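Local structure of protection of telomeres protein poz1 (Schizosaccharomyces pombe, 5WE0) at residues H23-R28 with I61-N66; E158-D163 with R194-Y199; I165-F170 with A184-S189. The protein binds telomeric DNA and negatively regulates telomerase and telomere length. All coordinates share one frame; numbering follows the deposited sequence.

Contact 1. Residues H23-R28 with I61-N66; sequences HYDMQR and IEYCFN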
loop_
_atom_site.group_PDB
_atom_site.type_symbol
_atom_site.label_atom_id
_atom_site.label_comp_id
_atom_site.label_asym_id
_atom_site.label_seq_id
_atom_site.Cartn_x
_atom_site.Cartn_y
_atom_site.Cartn_z
ATOM N N HIS A 23 7.277 6.769 9.585
ATOM C CA HIS A 23 6.247 6.773 8.554
ATOM C C HIS A 23 5.700 8.174 8.313
ATOM O O HIS A 23 5.494 8.950 9.253
ATOM C CB HIS A 23 5.109 5.823 8.929
ATOM C CG HIS A 23 5.538 4.401 9.077
ATOM N ND1 HIS A 23 6.230 3.726 8.091
ATOM C CD2 HIS A 23 5.389 3.527 10.101
ATOM C CE1 HIS A 23 6.469 2.491 8.493
ATOM N NE2 HIS A 23 5.968 2.340 9.709
ATOM N N TYR A 24 5.445 8.478 7.047
ATOM C CA TYR A 24 4.859 9.754 6.686
ATOM C C TYR A 24 3.414 9.863 7.185
ATOM O O TYR A 24 2.675 8.875 7.280
ATOM C CB TYR A 24 4.915 9.948 5.171
ATOM C CG TYR A 24 4.133 11.149 4.712
ATOM C CD1 TYR A 24 4.675 12.431 4.776
ATOM C CD2 TYR A 24 2.821 11.013 4.276
ATOM C CE1 TYR A 24 3.931 13.547 4.380
ATOM C CE2 TYR A 24 2.081 12.111 3.882
ATOM C CZ TYR A 24 2.639 13.371 3.929
ATOM O OH TYR A 24 1.871 14.443 3.537
ATOM N N ASP A 25 3.023 11.086 7.530
ATOM C CA ASP A 25 1.622 11.413 7.769
ATOM C C ASP A 25 1.408 12.862 7.350
ATOM O O ASP A 25 2.306 13.693 7.501
ATOM C CB ASP A 25 1.213 11.202 9.236
ATOM C CG ASP A 25 -0.284 11.503 9.493
ATOM O OD1 ASP A 25 -1.145 11.300 8.592
ATOM O OD2 ASP A 25 -0.594 11.959 10.617
ATOM N N MET A 26 0.226 13.170 6.820
ATOM C CA MET A 26 0.002 14.530 6.358
ATOM C C MET A 26 -0.234 15.438 7.552
ATOM O O MET A 26 -1.083 15.156 8.396
ATOM C CB MET A 26 -1.171 14.636 5.390
ATOM C CG MET A 26 -1.282 16.076 4.876
ATOM S SD MET A 26 -1.112 16.211 3.073
ATOM C CE MET A 26 -2.749 15.704 2.576
ATOM N N GLN A 27 0.539 16.509 7.633
ATOM C CA GLN A 27 0.309 17.542 8.622
ATOM C C GLN A 27 -0.554 18.611 7.983
ATOM O O GLN A 27 -0.331 18.983 6.829
ATOM C CB GLN A 27 1.625 18.158 9.100
ATOM C CG GLN A 27 2.667 17.148 9.538
ATOM C CD GLN A 27 2.316 16.521 10.872
ATOM O OE1 GLN A 27 1.788 15.409 10.917
ATOM N NE2 GLN A 27 2.598 17.232 11.967
ATOM N N ARG A 28 -1.543 19.095 8.744
ATOM C CA ARG A 28 -2.417 20.165 8.269
ATOM C C ARG A 28 -1.616 21.321 7.684
ATOM O O ARG A 28 -2.022 21.922 6.684
ATOM C CB ARG A 28 -3.306 20.676 9.408
ATOM C CG ARG A 28 -3.979 19.604 10.257
ATOM C CD ARG A 28 -3.073 19.174 11.414
ATOM N NE ARG A 28 -3.808 18.598 12.540
ATOM C CZ ARG A 28 -4.195 19.287 13.609
ATOM N NH1 ARG A 28 -3.924 20.587 13.694
ATOM N NH2 ARG A 28 -4.854 18.678 14.591
ATOM N N ILE A 61 1.384 4.426 0.700
ATOM C CA ILE A 61 1.044 3.291 1.557
ATOM C C ILE A 61 1.027 3.711 3.025
ATOM O O ILE A 61 0.123 3.337 3.780
ATOM C CB ILE A 61 2.035 2.127 1.313
ATOM C CG1 ILE A 61 1.839 1.558 -0.089
ATOM C CG2 ILE A 61 1.897 1.060 2.400
ATOM C CD1 ILE A 61 0.396 1.075 -0.367
ATOM N N GLU A 62 2.038 4.479 3.455
ATOM C CA GLU A 62 2.058 4.959 4.834
ATOM C C GLU A 62 0.840 5.840 5.134
ATOM O O GLU A 62 0.270 5.774 6.228
ATOM C CB GLU A 62 3.356 5.726 5.087
ATOM C CG GLU A 62 4.617 4.841 4.979
ATOM C CD GLU A 62 5.896 5.641 5.122
ATOM O OE1 GLU A 62 5.902 6.829 4.706
ATOM O OE2 GLU A 62 6.901 5.078 5.644
ATOM N N TYR A 63 0.444 6.692 4.183
ATOM C CA TYR A 63 -0.690 7.590 4.399
ATOM C C TYR A 63 -2.005 6.818 4.348
ATOM O O TYR A 63 -2.812 6.880 5.280
ATOM C CB TYR A 63 -0.662 8.703 3.340
ATOM C CG TYR A 63 -1.743 9.780 3.477
ATOM C CD1 TYR A 63 -1.996 10.398 4.699
ATOM C CD2 TYR A 63 -2.492 10.189 2.373
ATOM C CE1 TYR A 63 -2.982 11.381 4.818
ATOM C CE2 TYR A 63 -3.467 11.171 2.486
ATOM C CZ TYR A 63 -3.701 11.759 3.705
ATOM O OH TYR A 63 -4.655 12.725 3.818
ATOM N N CYS A 64 -2.179 6.003 3.304
ATOM C CA CYS A 64 -3.407 5.233 3.105
ATOM C C CYS A 64 -3.755 4.362 4.313
ATOM O O CYS A 64 -4.919 4.293 4.729
ATOM C CB CYS A 64 -3.245 4.371 1.859
ATOM S SG CYS A 64 -4.650 3.339 1.502
ATOM N N PHE A 65 -2.778 3.641 4.855
ATOM C CA PHE A 65 -3.035 2.746 5.974
ATOM C C PHE A 65 -2.663 3.376 7.305
ATOM O O PHE A 65 -2.704 2.693 8.335
ATOM C CB PHE A 65 -2.307 1.403 5.776
ATOM C CG PHE A 65 -2.831 0.633 4.605
ATOM C CD1 PHE A 65 -4.055 -0.008 4.681
ATOM C CD2 PHE A 65 -2.139 0.611 3.410
ATOM C CE1 PHE A 65 -4.571 -0.678 3.589
ATOM C CE2 PHE A 65 -2.640 -0.074 2.320
ATOM C CZ PHE A 65 -3.864 -0.710 2.408
ATOM N N ASN A 66 -2.317 4.667 7.306
ATOM C CA ASN A 66 -2.119 5.417 8.542
ATOM C C ASN A 66 -1.058 4.744 9.417
ATOM O O ASN A 66 -1.226 4.568 10.628
ATOM C CB ASN A 66 -3.464 5.565 9.271
ATOM C CG ASN A 66 -3.597 6.893 10.042
ATOM O OD1 ASN A 66 -2.750 7.778 9.941
ATOM N ND2 ASN A 66 -4.684 7.030 10.791
HETATM O O HOH W 1 0.937 7.540 8.484
#

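Contact 2. Residues E158-D163 with R194-Y199; sequences EQEPID and RKRLIY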
loop_
_atom_site.group_PDB
_atom_site.type_symbol
_atom_site.label_atom_id
_atom_site.label_comp_id
_atom_site.label_asym_id
_atom_site.label_seq_id
_atom_site.Cartn_x
_atom_site.Cartn_y
_atom_site.Cartn_z
ATOM N N GLU A 158 -19.798 -7.066 4.567
ATOM C CA GLU A 158 -20.534 -6.375 5.615
ATOM C C GLU A 158 -21.542 -5.358 5.088
ATOM O O GLU A 158 -22.161 -4.647 5.890
ATOM C CB GLU A 158 -19.547 -5.681 6.557
ATOM C CG GLU A 158 -18.822 -6.645 7.482
ATOM C CD GLU A 158 -18.144 -5.944 8.663
ATOM O OE1 GLU A 158 -17.263 -5.079 8.427
ATOM O OE2 GLU A 158 -18.484 -6.267 9.824
ATOM N N GLN A 159 -21.695 -5.242 3.778
ATOM C CA GLN A 159 -22.672 -4.346 3.186
ATOM C C GLN A 159 -23.931 -5.122 2.798
ATOM O O GLN A 159 -23.909 -6.340 2.601
ATOM C CB GLN A 159 -22.093 -3.630 1.958
ATOM C CG GLN A 159 -20.658 -3.099 2.096
ATOM C CD GLN A 159 -20.514 -2.027 3.173
ATOM O OE1 GLN A 159 -21.198 -1.011 3.141
ATOM N NE2 GLN A 159 -19.590 -2.239 4.109
ATOM N N GLU A 160 -25.047 -4.400 2.716
ATOM C CA GLU A 160 -26.323 -5.018 2.339
ATOM C C GLU A 160 -27.166 -4.053 1.491
ATOM O O GLU A 160 -27.594 -2.997 1.958
ATOM C CB GLU A 160 -27.101 -5.475 3.576
ATOM C CG GLU A 160 -28.510 -5.945 3.257
ATOM C CD GLU A 160 -28.558 -7.306 2.589
ATOM O OE1 GLU A 160 -27.496 -7.853 2.199
ATOM O OE2 GLU A 160 -29.680 -7.827 2.429
ATOM N N PRO A 161 -27.370 -4.398 0.217
ATOM C CA PRO A 161 -26.881 -5.616 -0.446
ATOM C C PRO A 161 -25.374 -5.580 -0.799
ATOM O O PRO A 161 -24.753 -4.505 -0.792
ATOM C CB PRO A 161 -27.723 -5.667 -1.718
ATOM C CG PRO A 161 -27.934 -4.217 -2.053
ATOM C CD PRO A 161 -28.074 -3.503 -0.722
ATOM N N ILE A 162 -24.814 -6.764 -1.068
ATOM C CA ILE A 162 -23.422 -6.894 -1.476
ATOM C C ILE A 162 -23.252 -6.389 -2.899
ATOM O O ILE A 162 -24.088 -6.649 -3.774
ATOM C CB ILE A 162 -22.967 -8.360 -1.377
ATOM C CG1 ILE A 162 -22.814 -8.773 0.073
ATOM C CG2 ILE A 162 -21.637 -8.588 -2.124
ATOM C CD1 ILE A 162 -22.149 -10.120 0.226
ATOM N N ASP A 163 -22.144 -5.689 -3.144
ATOM C CA ASP A 163 -21.738 -5.297 -4.493
ATOM C C ASP A 163 -20.977 -6.463 -5.126
ATOM O O ASP A 163 -19.742 -6.515 -5.118
ATOM C CB ASP A 163 -20.910 -4.024 -4.406
ATOM C CG ASP A 163 -20.410 -3.545 -5.739
ATOM O OD1 ASP A 163 -20.553 -4.270 -6.749
ATOM O OD2 ASP A 163 -19.866 -2.416 -5.767
ATOM N N ARG A 194 -27.116 -11.381 8.405
ATOM C CA ARG A 194 -26.809 -11.689 9.802
ATOM C C ARG A 194 -25.736 -12.773 9.911
ATOM O O ARG A 194 -24.893 -12.734 10.817
ATOM C CB ARG A 194 -28.067 -12.130 10.549
ATOM C CG ARG A 194 -28.962 -11.001 10.976
ATOM C CD ARG A 194 -30.280 -11.523 11.512
ATOM N NE ARG A 194 -31.147 -10.420 11.924
ATOM C CZ ARG A 194 -31.891 -9.707 11.084
ATOM N NH1 ARG A 194 -31.868 -9.998 9.783
ATOM N NH2 ARG A 194 -32.661 -8.719 11.543
ATOM N N LYS A 195 -25.751 -13.752 9.002
ATOM C CA LYS A 195 -24.737 -14.793 9.070
ATOM C C LYS A 195 -23.386 -14.279 8.579
ATOM O O LYS A 195 -22.356 -14.562 9.198
ATOM C CB LYS A 195 -25.179 -16.024 8.281
ATOM C CG LYS A 195 -25.931 -17.029 9.144
ATOM C CD LYS A 195 -26.077 -18.378 8.453
ATOM C CE LYS A 195 -27.286 -19.132 8.998
ATOM N NZ LYS A 195 -28.160 -19.651 7.899
ATOM N N ARG A 196 -23.370 -13.522 7.475
ATOM C CA ARG A 196 -22.135 -12.891 7.035
ATOM C C ARG A 196 -21.506 -12.086 8.155
ATOM O O ARG A 196 -20.290 -12.146 8.365
ATOM C CB ARG A 196 -22.386 -11.982 5.826
ATOM C CG ARG A 196 -23.034 -12.672 4.678
ATOM C CD ARG A 196 -22.789 -11.938 3.403
ATOM N NE ARG A 196 -23.208 -10.545 3.431
ATOM C CZ ARG A 196 -24.389 -10.131 2.988
ATOM N NH1 ARG A 196 -25.250 -11.020 2.517
ATOM N NH2 ARG A 196 -24.712 -8.846 3.013
ATOM N N LEU A 197 -22.323 -11.338 8.901
ATOM C CA LEU A 197 -21.781 -10.461 9.933
ATOM C C LEU A 197 -21.222 -11.256 11.110
ATOM O O LEU A 197 -20.179 -10.892 11.662
ATOM C CB LEU A 197 -22.853 -9.472 10.397
ATOM C CG LEU A 197 -23.282 -8.395 9.382
ATOM C CD1 LEU A 197 -24.373 -7.546 9.961
ATOM C CD2 LEU A 197 -22.132 -7.493 8.951
ATOM N N ILE A 198 -21.879 -12.356 11.488
ATOM C CA ILE A 198 -21.358 -13.206 12.558
ATOM C C ILE A 198 -20.013 -13.791 12.143
ATOM O O ILE A 198 -19.049 -13.806 12.919
ATOM C CB ILE A 198 -22.360 -14.322 12.915
ATOM C CG1 ILE A 198 -23.553 -13.771 13.695
ATOM C CG2 ILE A 198 -21.676 -15.437 13.709
ATOM C CD1 ILE A 198 -24.634 -14.804 13.942
ATOM N N TYR A 199 -19.936 -14.280 10.904
ATOM C CA TYR A 199 -18.708 -14.888 10.416
ATOM C C TYR A 199 -17.596 -13.853 10.283
ATOM O O TYR A 199 -16.443 -14.122 10.632
ATOM C CB TYR A 199 -18.973 -15.557 9.067
ATOM C CG TYR A 199 -17.710 -15.778 8.251
ATOM C CD1 TYR A 199 -17.139 -14.725 7.512
ATOM C CD2 TYR A 199 -17.100 -17.031 8.189
ATOM C CE1 TYR A 199 -15.990 -14.898 6.806
ATOM C CE2 TYR A 199 -15.951 -17.214 7.443
ATOM C CZ TYR A 199 -15.416 -16.143 6.756
ATOM O OH TYR A 199 -14.283 -16.305 6.016
#

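Contact 3. Residues I165-F170 with A184-S189; sequences INFTKF and ALQRLS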
loop_
_atom_site.group_PDB
_atom_site.type_symbol
_atom_site.label_atom_id
_atom_site.label_comp_id
_atom_site.label_asym_id
_atom_site.label_seq_id
_atom_site.Cartn_x
_atom_site.Cartn_y
_atom_site.Cartn_z
ATOM N N ILE A 165 -20.478 -7.496 -8.193
ATOM C CA ILE A 165 -19.653 -7.300 -9.378
ATOM C C ILE A 165 -18.240 -6.872 -8.986
ATOM O O ILE A 165 -17.246 -7.478 -9.410
ATOM C CB ILE A 165 -20.327 -6.277 -10.309
ATOM C CG1 ILE A 165 -21.547 -6.927 -10.983
ATOM C CG2 ILE A 165 -19.308 -5.722 -11.322
ATOM C CD1 ILE A 165 -22.487 -5.958 -11.640
ATOM N N ASN A 166 -18.131 -5.822 -8.167
ATOM C CA ASN A 166 -16.822 -5.365 -7.706
ATOM C C ASN A 166 -16.179 -6.357 -6.750
ATOM O O ASN A 166 -14.953 -6.533 -6.767
ATOM C CB ASN A 166 -16.975 -4.010 -7.053
ATOM C CG ASN A 166 -17.280 -2.936 -8.060
ATOM O OD1 ASN A 166 -16.720 -2.919 -9.158
ATOM N ND2 ASN A 166 -18.223 -2.073 -7.726
ATOM N N PHE A 167 -16.992 -7.030 -5.932
ATOM C CA PHE A 167 -16.475 -8.081 -5.067
ATOM C C PHE A 167 -15.759 -9.145 -5.891
ATOM O O PHE A 167 -14.645 -9.574 -5.556
ATOM C CB PHE A 167 -17.624 -8.708 -4.269
ATOM C CG PHE A 167 -17.171 -9.632 -3.181
ATOM C CD1 PHE A 167 -15.956 -9.442 -2.559
ATOM C CD2 PHE A 167 -17.927 -10.726 -2.829
ATOM C CE1 PHE A 167 -15.534 -10.309 -1.568
ATOM C CE2 PHE A 167 -17.512 -11.592 -1.849
ATOM C CZ PHE A 167 -16.321 -11.385 -1.214
ATOM N N THR A 168 -16.395 -9.587 -6.973
ATOM C CA THR A 168 -15.810 -10.616 -7.827
ATOM C C THR A 168 -14.556 -10.116 -8.534
ATOM O O THR A 168 -13.522 -10.788 -8.523
ATOM C CB THR A 168 -16.852 -11.094 -8.833
ATOM O OG1 THR A 168 -17.834 -11.880 -8.141
ATOM C CG2 THR A 168 -16.198 -11.916 -9.950
ATOM N N LYS A 169 -14.648 -8.948 -9.178
ATOM C CA LYS A 169 -13.483 -8.307 -9.779
ATOM C C LYS A 169 -12.312 -8.257 -8.806
ATOM O O LYS A 169 -11.181 -8.619 -9.154
ATOM C CB LYS A 169 -13.867 -6.897 -10.238
ATOM C CG LYS A 169 -12.786 -6.155 -11.015
ATOM C CD LYS A 169 -12.099 -7.069 -12.030
ATOM C CE LYS A 169 -10.960 -6.356 -12.742
ATOM N NZ LYS A 169 -10.161 -7.271 -13.609
ATOM N N PHE A 170 -12.570 -7.822 -7.570
ATOM C CA PHE A 170 -11.498 -7.702 -6.589
ATOM C C PHE A 170 -10.877 -9.054 -6.279
ATOM O O PHE A 170 -9.653 -9.161 -6.116
ATOM C CB PHE A 170 -12.007 -7.067 -5.291
ATOM C CG PHE A 170 -10.943 -6.947 -4.250
ATOM C CD1 PHE A 170 -10.089 -5.855 -4.244
ATOM C CD2 PHE A 170 -10.754 -7.952 -3.319
ATOM C CE1 PHE A 170 -9.077 -5.749 -3.305
ATOM C CE2 PHE A 170 -9.758 -7.860 -2.387
ATOM C CZ PHE A 170 -8.909 -6.753 -2.380
ATOM N N ALA A 184 -15.218 -20.864 -1.099
ATOM C CA ALA A 184 -15.952 -20.554 0.128
ATOM C C ALA A 184 -16.324 -19.079 0.218
ATOM O O ALA A 184 -17.394 -18.742 0.731
ATOM C CB ALA A 184 -15.133 -20.966 1.359
ATOM N N LEU A 185 -15.446 -18.192 -0.251
ATOM C CA LEU A 185 -15.718 -16.767 -0.160
ATOM C C LEU A 185 -16.939 -16.402 -0.985
ATOM O O LEU A 185 -17.716 -15.527 -0.591
ATOM C CB LEU A 185 -14.487 -15.984 -0.613
ATOM C CG LEU A 185 -14.321 -14.545 -0.120
ATOM C CD1 LEU A 185 -14.815 -14.382 1.299
ATOM C CD2 LEU A 185 -12.869 -14.142 -0.190
ATOM N N GLN A 186 -17.149 -17.093 -2.106
ATOM C CA GLN A 186 -18.291 -16.781 -2.952
ATOM C C GLN A 186 -19.572 -17.439 -2.435
ATOM O O GLN A 186 -20.662 -16.885 -2.621
ATOM C CB GLN A 186 -17.994 -17.196 -4.399
ATOM C CG GLN A 186 -17.011 -16.253 -5.107
ATOM C CD GLN A 186 -17.625 -14.904 -5.457
ATOM O OE1 GLN A 186 -17.864 -14.073 -4.577
ATOM N NE2 GLN A 186 -17.858 -14.669 -6.743
ATOM N N ARG A 187 -19.471 -18.597 -1.775
ATOM C CA ARG A 187 -20.623 -19.118 -1.044
ATOM C C ARG A 187 -21.054 -18.156 0.053
ATOM O O ARG A 187 -22.249 -17.893 0.235
ATOM C CB ARG A 187 -20.305 -20.481 -0.429
ATOM C CG ARG A 187 -20.382 -21.678 -1.365
ATOM C CD ARG A 187 -20.428 -22.947 -0.535
ATOM N NE ARG A 187 -19.271 -23.022 0.348
ATOM C CZ ARG A 187 -18.142 -23.630 0.016
ATOM N NH1 ARG A 187 -18.052 -24.203 -1.174
ATOM N NH2 ARG A 187 -17.115 -23.664 0.858
ATOM N N LEU A 188 -20.089 -17.627 0.791
ATOM C CA LEU A 188 -20.373 -16.785 1.942
ATOM C C LEU A 188 -21.006 -15.454 1.550
ATOM O O LEU A 188 -21.805 -14.898 2.317
ATOM C CB LEU A 188 -19.071 -16.551 2.677
ATOM C CG LEU A 188 -19.052 -15.452 3.704
ATOM C CD1 LEU A 188 -20.075 -15.743 4.801
ATOM C CD2 LEU A 188 -17.661 -15.447 4.180
ATOM N N SER A 189 -20.685 -14.943 0.359
ATOM C CA SER A 189 -21.343 -13.743 -0.128
ATOM C C SER A 189 -22.818 -13.988 -0.390
ATOM O O SER A 189 -23.595 -13.028 -0.441
ATOM C CB SER A 189 -20.650 -13.248 -1.396
ATOM O OG SER A 189 -20.970 -14.056 -2.517
#

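Contact 1. Residues H23-R28 with I61-N66
Glu-62 grips the loop H23-R28 with both carboxylate oxygens, one on a ring nitrogen and the other on the backbone. His-23 gives its ND1 hydrogen to Glu-62 OE2 (2.9 Å, nearly straight at 171°); the oxygen sits in the imidazole plane, the imidazole and carboxylate planes are 79° apart, and ND1 approaches OE2 from above the carboxylate plane. Tyr-24 N donates to Glu-62 OE1, also at 2.9 Å, from still further out of that plane. An extended chain carries the Glu-62 carboxylate from helix to loop. Just past helix 54-64, Asn-66 is the C-prime residue of a Schellman motif. Tyr-63 CG is anti to the backbone N (chi1 -177°), which lays its ring alongside Met-26; Met-26 CB packs obliquely 3.8 Å from Tyr-63 CE1, and its bent chain brings CE to Tyr-63 OH at 3.7 Å. Asp-25 OD1 lies at the edge of this ring, which stacks with an aromatic side chain of another protein chain. Lys-224 makes a salt bridge with Glu-62 OE2, and His-23 NE2 bonds to Ser-217, both on helix 209-230. With a histidine, a backbone amide and a lysine around it, the Glu-62 carboxylate is probably charged, tying the loop to two helices.

Contact 2. Residues E158-D163 with R194-Y199
Arg-196 reaches from helix 193-206 into the loop E158-D163. The arginine's chain bends at chi3 (-56°), bringing its guanidinium group against the loop. NH2 meets two oxygens there: a weak hydrogen bond to the carbonyl O of Gln-159, strongly bent at 122° although short at 2.7 Å, and a nearly straight salt bridge to Glu-160 OE1 (3.1 Å). The carboxylate oxygen lies in the guanidinium plane and is approached on its anti side, tilted out of the carboxylate plane. Over one face of the guanidinium lies Ile-162, whose CD1 is 3.4 Å from Arg-196 NE. The other nitrogens are also engaged, NE by the carbonyl of Leu-157 and NH1 by that of His-191, while Glu-160 has a second cationic partner in Lys-192. A methionine in place of Arg-196 would probably leave the carbonyls of Leu-157, Gln-159 and His-191 without this donor and Glu-160 with Lys-192 as its remaining charged partner of the two. Next in sequence, Leu-197 sets CD2 against the aliphatic part of Glu-158, 3.7 Å from CG; that residue's carboxylate is paired with Lys-204. The loop ends at Asp-163, the N-cap of helix 164-174. The connection between helices 130-157 and 164-174 is thus held to helix 193-206 by one arginine, which takes the carbonyl at the end of helix 130-157 together with a carbonyl and a carboxylate of the loop.

Contact 3. Residues I165-F170 with A184-S189
Phe-167 turns CG away from its own amide nitrogen (chi1 -170°), which sends the ring across to helix 179-188, where Gln-186, bent at chi2, folds its amide back toward Thr-168. The far end of the phenyl ring does the touching. Its CZ lies 3.9 Å from Leu-185 CG, the two side chains meeting at a slant, and its CE2 comes to 3.6 Å from Ser-189 CB, which sits at the ring edge, near its plane. Phe-167 and Gln-186 run past each other in opposite directions, with ring and amide planes 74° apart. Gln-186 NE2 donates to Thr-168 OG1 (3.1 Å), a moderately bent bond whose acceptor lies somewhat out of the amide plane. The other amide atom, OE1, is buried against the phenyl ring, 3.7 Å from Phe-167 CE2, and finds no hydrogen-bond partner in the model. Thr-168 OG1 also bonds to the carbonyl of His-164. Ser-189 OG turns back to the carbonyl O of Gln-186 at 2.8 Å and also meets His-164 NE2. Phe-156 and Leu-157 of helix 130-157 pack on the Phe-167 ring as well. The axes of the two short segments are 11.7 Å apart and antiparallel at 171°. Helices 164-174 and 179-188, joined by a short turn, form an antiparallel helical hairpin whose well-separated axes are spanned by Phe-167 and Gln-186.

Overall arrangement
Along the chain, contact 1 closes before contact 2 opens, and contact 3 is nested within the loop that contact 2 closes. Contacts 2 and 3 form one neighbourhood, their centres about 12 Å apart: helices 179-188 and 193-206 follow each other, and Arg-196 CD packs 3.3 Å from Leu-188 O. Contact 1 lies about 30 Å from each, measured between centres, and on the opposite side of the chain's centre from contact 3. It joins the loop after helix 2-18 to helix 54-64. In this mainly helical chain the contacts thus fall in two separate regions, with helix 130-157 leading into the loop of contact 2 and lining contact 3.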